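Conserved protein (Geobacillus kaustophilus, PDB 2PCS) is of unknown function but belongs to the CoxG family of the Bet v 1-like clan and probably binds a small ligand. Local coordinates at residues Lys30-Cys35 with Ala48-Gly53; Ile64-Asp69 with Lys77-Gly82. All blocks are in the same frame, centred on the assembly; numbering follows the deposited sequence.

Both contacts lie near the surface of the same antiparallel sheet. Contact 1 joins the link after helix 25-31 to strand 45-52. Contact 2 pairs strands 59-71 and 75-84. Strands 45-52 and 59-71 are neighbours, and A48 CB of contact 1 packs on I65 CD1 of contact 2 at 3.9 Å. Contact 1 has one backbone hydrogen bond and a small apolar cluster where the outermost strand 35-42 begins. Contact 2 lies further in across the sheet and buries about twice the area. It has six backbone bonds, an apolar face, and a mixed face with a salt bridge at one end. I32 and L78 each approach a bound unknown ligand.

Contact 1: residues Lys30-Cys35 with Ala48-Gly53; sequences KCIMGC and ADLQIG
L50 swings its CG anti to its own carbonyl carbon (chi1 -57°), which turns CD2 toward I32 and C35, side by side before it. I32 meets it with CG2, the branch set anti to the backbone N. The two side chains cross at about a right angle, with I32 CG2 3.6 Å from L50 CD2. L50 CD2 also lies 3.7 Å from C35 CB. C35 SG points on along the strand to A48 CB, at 4.2 Å. One backbone hydrogen bond runs from Q51 N to G34 O at 2.7 Å. It is nearly straight at the hydrogen (172°), but the donor sits above the carbonyl plane. L50 CA also makes a CA-H...O contact to G34 O at 3.4 Å. G34 occupies the third position of a type II turn from I32 to C35. Its backbone angles call for glycine, and a side chain there would also run into Q51 O. The side chain of M33 touches L133 and D137 of helix 124-148. I32 also approaches the bound unknown ligand. The chain passes from helix 25-31 through a type II turn into the edge strand 35-42, in a helix-to-sheet connection characteristic of the Bet v 1-like helix-grip fold.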
loop_
_atom_site.group_PDB
_atom_site.type_symbol
_atom_site.label_atom_id
_atom_site.label_comp_id
_atom_site.label_asym_id
_atom_site.label_seq_id
_atom_site.Cartn_x
_atom_site.Cartn_y
_atom_site.Cartn_z
ATOM N N LYS A 30 3.934 -10.015 3.742
ATOM C CA LYS A 30 2.850 -10.676 4.397
ATOM C C LYS A 30 1.576 -9.874 4.363
ATOM O O LYS A 30 0.508 -10.449 4.255
ATOM C CB LYS A 30 3.246 -10.953 5.849
ATOM C CG LYS A 30 3.857 -12.336 6.082
ATOM C CD LYS A 30 4.884 -12.408 7.268
ATOM C CE LYS A 30 5.271 -13.907 7.509
ATOM N NZ LYS A 30 6.491 -14.143 8.383
ATOM N N CYS A 31 1.662 -8.550 4.459
ATOM C CA CYS A 31 0.427 -7.702 4.472
ATOM C C CYS A 31 -0.095 -7.222 3.105
ATOM O O CYS A 31 -1.215 -6.722 3.019
ATOM C CB CYS A 31 0.585 -6.517 5.428
ATOM S SG CYS A 31 1.093 -6.992 7.111
ATOM N N ILE A 32 0.708 -7.328 2.048
ATOM C CA ILE A 32 0.264 -6.909 0.694
ATOM C C ILE A 32 -0.459 -8.085 0.131
ATOM O O ILE A 32 0.074 -9.183 0.110
ATOM C CB ILE A 32 1.443 -6.599 -0.255
ATOM C CG1 ILE A 32 2.154 -5.314 0.168
ATOM C CG2 ILE A 32 1.001 -6.513 -1.712
ATOM C CD1 ILE A 32 3.562 -5.198 -0.430
ATOM N N MET A 33 -1.665 -7.891 -0.345
ATOM C CA MET A 33 -2.375 -9.059 -0.848
ATOM C C MET A 33 -1.810 -9.592 -2.156
ATOM O O MET A 33 -1.541 -8.835 -3.088
ATOM C CB MET A 33 -3.851 -8.767 -1.011
ATOM C CG MET A 33 -4.737 -9.909 -0.477
ATOM S SD MET A 33 -6.160 -9.910 -1.520
ATOM C CE MET A 33 -7.055 -8.469 -0.964
ATOM N N GLY A 34 -1.629 -10.899 -2.217
ATOM C CA GLY A 34 -1.146 -11.511 -3.442
ATOM C C GLY A 34 0.360 -11.576 -3.498
ATOM O O GLY A 34 0.930 -12.229 -4.383
ATOM N N CYS A 35 1.007 -10.907 -2.546
ATOM C CA CYS A 35 2.443 -10.804 -2.536
ATOM C C CYS A 35 3.096 -12.115 -2.117
ATOM O O CYS A 35 2.901 -12.580 -1.007
ATOM C CB CYS A 35 2.917 -9.641 -1.690
ATOM S SG CYS A 35 4.648 -9.286 -2.024
ATOM N N ALA A 48 8.160 -6.934 -6.318
ATOM C CA ALA A 48 7.112 -7.730 -5.760
ATOM C C ALA A 48 6.515 -8.620 -6.865
ATOM O O ALA A 48 6.277 -8.169 -7.995
ATOM C CB ALA A 48 6.079 -6.829 -5.131
ATOM N N ASP A 49 6.348 -9.900 -6.533
ATOM C CA ASP A 49 5.648 -10.875 -7.382
ATOM C C ASP A 49 4.208 -10.983 -6.843
ATOM O O ASP A 49 3.986 -11.555 -5.778
ATOM C CB ASP A 49 6.390 -12.230 -7.342
ATOM C CG ASP A 49 5.534 -13.423 -7.894
ATOM O OD1 ASP A 49 4.758 -13.246 -8.878
ATOM O OD2 ASP A 49 5.660 -14.550 -7.349
ATOM N N LEU A 50 3.250 -10.386 -7.543
ATOM C CA LEU A 50 1.863 -10.340 -7.025
ATOM C C LEU A 50 0.937 -11.299 -7.778
ATOM O O LEU A 50 0.828 -11.253 -9.008
ATOM C CB LEU A 50 1.291 -8.908 -7.065
ATOM C CG LEU A 50 2.091 -7.849 -6.310
ATOM C CD1 LEU A 50 1.691 -6.436 -6.689
ATOM C CD2 LEU A 50 1.981 -8.031 -4.843
ATOM N N GLN A 51 0.283 -12.180 -7.042
ATOM C CA GLN A 51 -0.755 -13.003 -7.644
ATOM C C GLN A 51 -2.092 -12.626 -7.052
ATOM O O GLN A 51 -2.445 -13.018 -5.964
ATOM C CB GLN A 51 -0.421 -14.506 -7.543
ATOM C CG GLN A 51 0.848 -14.828 -8.351
ATOM C CD GLN A 51 1.359 -16.244 -8.202
ATOM O OE1 GLN A 51 0.599 -17.167 -7.889
ATOM N NE2 GLN A 51 2.665 -16.430 -8.453
ATOM N N ILE A 52 -2.824 -11.828 -7.792
ATOM C CA ILE A 52 -4.023 -11.250 -7.281
ATOM C C ILE A 52 -5.235 -12.042 -7.767
ATOM O O ILE A 52 -5.487 -12.130 -8.990
ATOM C CB ILE A 52 -4.067 -9.768 -7.643
ATOM C CG1 ILE A 52 -3.008 -9.036 -6.793
ATOM C CG2 ILE A 52 -5.457 -9.193 -7.388
ATOM C CD1 ILE A 52 -2.279 -7.945 -7.532
ATOM N N GLY A 53 -5.954 -12.622 -6.793
ATOM C CA GLY A 53 -7.138 -13.455 -7.021
ATOM C C GLY A 53 -8.456 -12.697 -7.184
ATOM O O GLY A 53 -9.410 -13.236 -7.734
#

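Contact 2: residues Ile64-Asp69 with Lys77-Gly82; sequences IIEVTD and KLLVNG
K77 runs extended from CG on and crosses T68 and D69 at a slant. Its CB lies 3.6 Å from T68 OG1. CG follows, anti to the carbonyl carbon (chi1 -62°), and packs on D69 CB at 3.9 Å. CD and CE pass along D69 OD2. NZ ends in a salt bridge to D69 OD2 at a long 3.6 Å. The stronger partner of that oxygen is H75 NE2, by a hydrogen bond, and the lysine comes second. An alanine in place of K77 would probably leave D69 without its lysine mate and D69 CB without the chain that packs on it. The strands form an antiparallel beta hairpin within the curved sheet of the Bet v 1-like fold. I64 with N81, E66 with L79 and T68 with K77 are the hydrogen-bonded pairs, each with two bonds. On the face with K77, E66 and L79 lie side by side, E66 OE2 coming 3.7 Å from L79 CD1. On the other face V67 and L78 point the same way, and V67 CG2 meets L78 CD2 at 3.7 Å. I65 CG2 touches L78 CD2 and V80 CG2 more loosely. L78 also approaches the bound unknown ligand.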
loop_
_atom_site.group_PDB
_atom_site.type_symbol
_atom_site.label_atom_id
_atom_site.label_comp_id
_atom_site.label_asym_id
_atom_site.label_seq_id
_atom_site.Cartn_x
_atom_site.Cartn_y
_atom_site.Cartn_z
ATOM N N ILE A 64 7.456 -2.848 -9.288
ATOM C CA ILE A 64 8.588 -2.191 -8.648
ATOM C C ILE A 64 8.048 -1.185 -7.607
ATOM O O ILE A 64 7.245 -0.314 -7.922
ATOM C CB ILE A 64 9.556 -1.458 -9.649
ATOM C CG1 ILE A 64 10.062 -2.372 -10.801
ATOM C CG2 ILE A 64 10.738 -0.886 -8.900
ATOM C CD1 ILE A 64 10.569 -3.734 -10.363
ATOM N N ILE A 65 8.499 -1.329 -6.371
ATOM C CA ILE A 65 8.074 -0.447 -5.284
ATOM C C ILE A 65 9.308 0.225 -4.730
ATOM O O ILE A 65 10.167 -0.478 -4.182
ATOM C CB ILE A 65 7.405 -1.268 -4.133
ATOM C CG1 ILE A 65 6.294 -2.161 -4.685
ATOM C CG2 ILE A 65 6.873 -0.349 -3.033
ATOM C CD1 ILE A 65 5.792 -3.174 -3.676
ATOM N N GLU A 66 9.395 1.555 -4.901
ATOM C CA GLU A 66 10.447 2.390 -4.305
ATOM C C GLU A 66 9.950 3.282 -3.143
ATOM O O GLU A 66 9.045 4.079 -3.322
ATOM C CB GLU A 66 11.145 3.262 -5.344
ATOM C CG GLU A 66 12.495 3.784 -4.790
ATOM C CD GLU A 66 13.228 4.762 -5.714
ATOM O OE1 GLU A 66 14.326 5.296 -5.312
ATOM O OE2 GLU A 66 12.695 5.005 -6.833
ATOM N N VAL A 67 10.551 3.115 -1.964
ATOM C CA VAL A 67 10.341 4.006 -0.812
ATOM C C VAL A 67 11.282 5.229 -0.886
ATOM O O VAL A 67 12.477 5.068 -0.854
ATOM C CB VAL A 67 10.511 3.223 0.530
ATOM C CG1 VAL A 67 9.889 3.969 1.691
ATOM C CG2 VAL A 67 9.858 1.841 0.434
ATOM N N THR A 68 10.756 6.445 -1.037
ATOM C CA THR A 68 11.585 7.649 -1.089
ATOM C C THR A 68 11.165 8.731 -0.033
ATOM O O THR A 68 10.204 8.522 0.695
ATOM C CB THR A 68 11.536 8.257 -2.479
ATOM O OG1 THR A 68 10.242 8.813 -2.707
ATOM C CG2 THR A 68 11.762 7.206 -3.524
ATOM N N ASP A 69 11.912 9.848 0.049
ATOM C CA ASP A 69 11.650 10.996 0.939
ATOM C C ASP A 69 11.414 10.506 2.361
ATOM O O ASP A 69 10.509 10.910 3.037
ATOM C CB ASP A 69 10.456 11.810 0.383
ATOM C CG ASP A 69 10.375 13.247 0.920
ATOM O OD1 ASP A 69 11.417 13.863 1.234
ATOM O OD2 ASP A 69 9.243 13.794 1.004
ATOM N N LYS A 77 7.316 8.565 0.968
ATOM C CA LYS A 77 6.640 8.513 -0.310
ATOM C C LYS A 77 6.874 7.162 -0.953
ATOM O O LYS A 77 7.869 6.527 -0.689
ATOM C CB LYS A 77 7.090 9.651 -1.212
ATOM C CG LYS A 77 6.751 10.995 -0.628
ATOM C CD LYS A 77 7.052 12.120 -1.636
ATOM C CE LYS A 77 6.387 13.468 -1.293
ATOM N NZ LYS A 77 7.264 14.586 -1.847
ATOM N N LEU A 78 5.915 6.707 -1.765
ATOM C CA LEU A 78 6.031 5.439 -2.491
ATOM C C LEU A 78 5.904 5.666 -3.972
ATOM O O LEU A 78 5.024 6.408 -4.392
ATOM C CB LEU A 78 4.942 4.439 -2.078
ATOM C CG LEU A 78 5.053 3.682 -0.768
ATOM C CD1 LEU A 78 3.940 2.630 -0.868
ATOM C CD2 LEU A 78 6.444 2.993 -0.422
ATOM N N LEU A 79 6.767 5.031 -4.761
ATOM C CA LEU A 79 6.586 5.018 -6.226
ATOM C C LEU A 79 6.369 3.585 -6.601
ATOM O O LEU A 79 7.165 2.726 -6.204
ATOM C CB LEU A 79 7.809 5.564 -6.952
ATOM C CG LEU A 79 8.398 6.905 -6.459
ATOM C CD1 LEU A 79 9.722 7.211 -7.204
ATOM C CD2 LEU A 79 7.369 8.057 -6.691
ATOM N N VAL A 80 5.252 3.321 -7.282
ATOM C CA VAL A 80 4.906 1.973 -7.715
ATOM C C VAL A 80 4.727 1.855 -9.261
ATOM O O VAL A 80 3.953 2.621 -9.856
ATOM C CB VAL A 80 3.651 1.404 -7.037
ATOM C CG1 VAL A 80 3.364 -0.015 -7.601
ATOM C CG2 VAL A 80 3.778 1.339 -5.505
ATOM N N ASN A 81 5.477 0.920 -9.871
ATOM C CA ASN A 81 5.312 0.509 -11.282
ATOM C C ASN A 81 4.979 -0.974 -11.350
ATOM O O ASN A 81 5.801 -1.813 -11.014
ATOM C CB ASN A 81 6.560 0.813 -12.097
ATOM C CG ASN A 81 6.898 2.281 -12.098
ATOM O OD1 ASN A 81 7.722 2.734 -11.303
ATOM N ND2 ASN A 81 6.254 3.051 -12.982
ATOM N N GLY A 82 3.748 -1.281 -11.700
ATOM C CA GLY A 82 3.257 -2.652 -11.738
ATOM C C GLY A 82 2.756 -2.993 -13.149
ATOM O O GLY A 82 2.202 -2.146 -13.852
#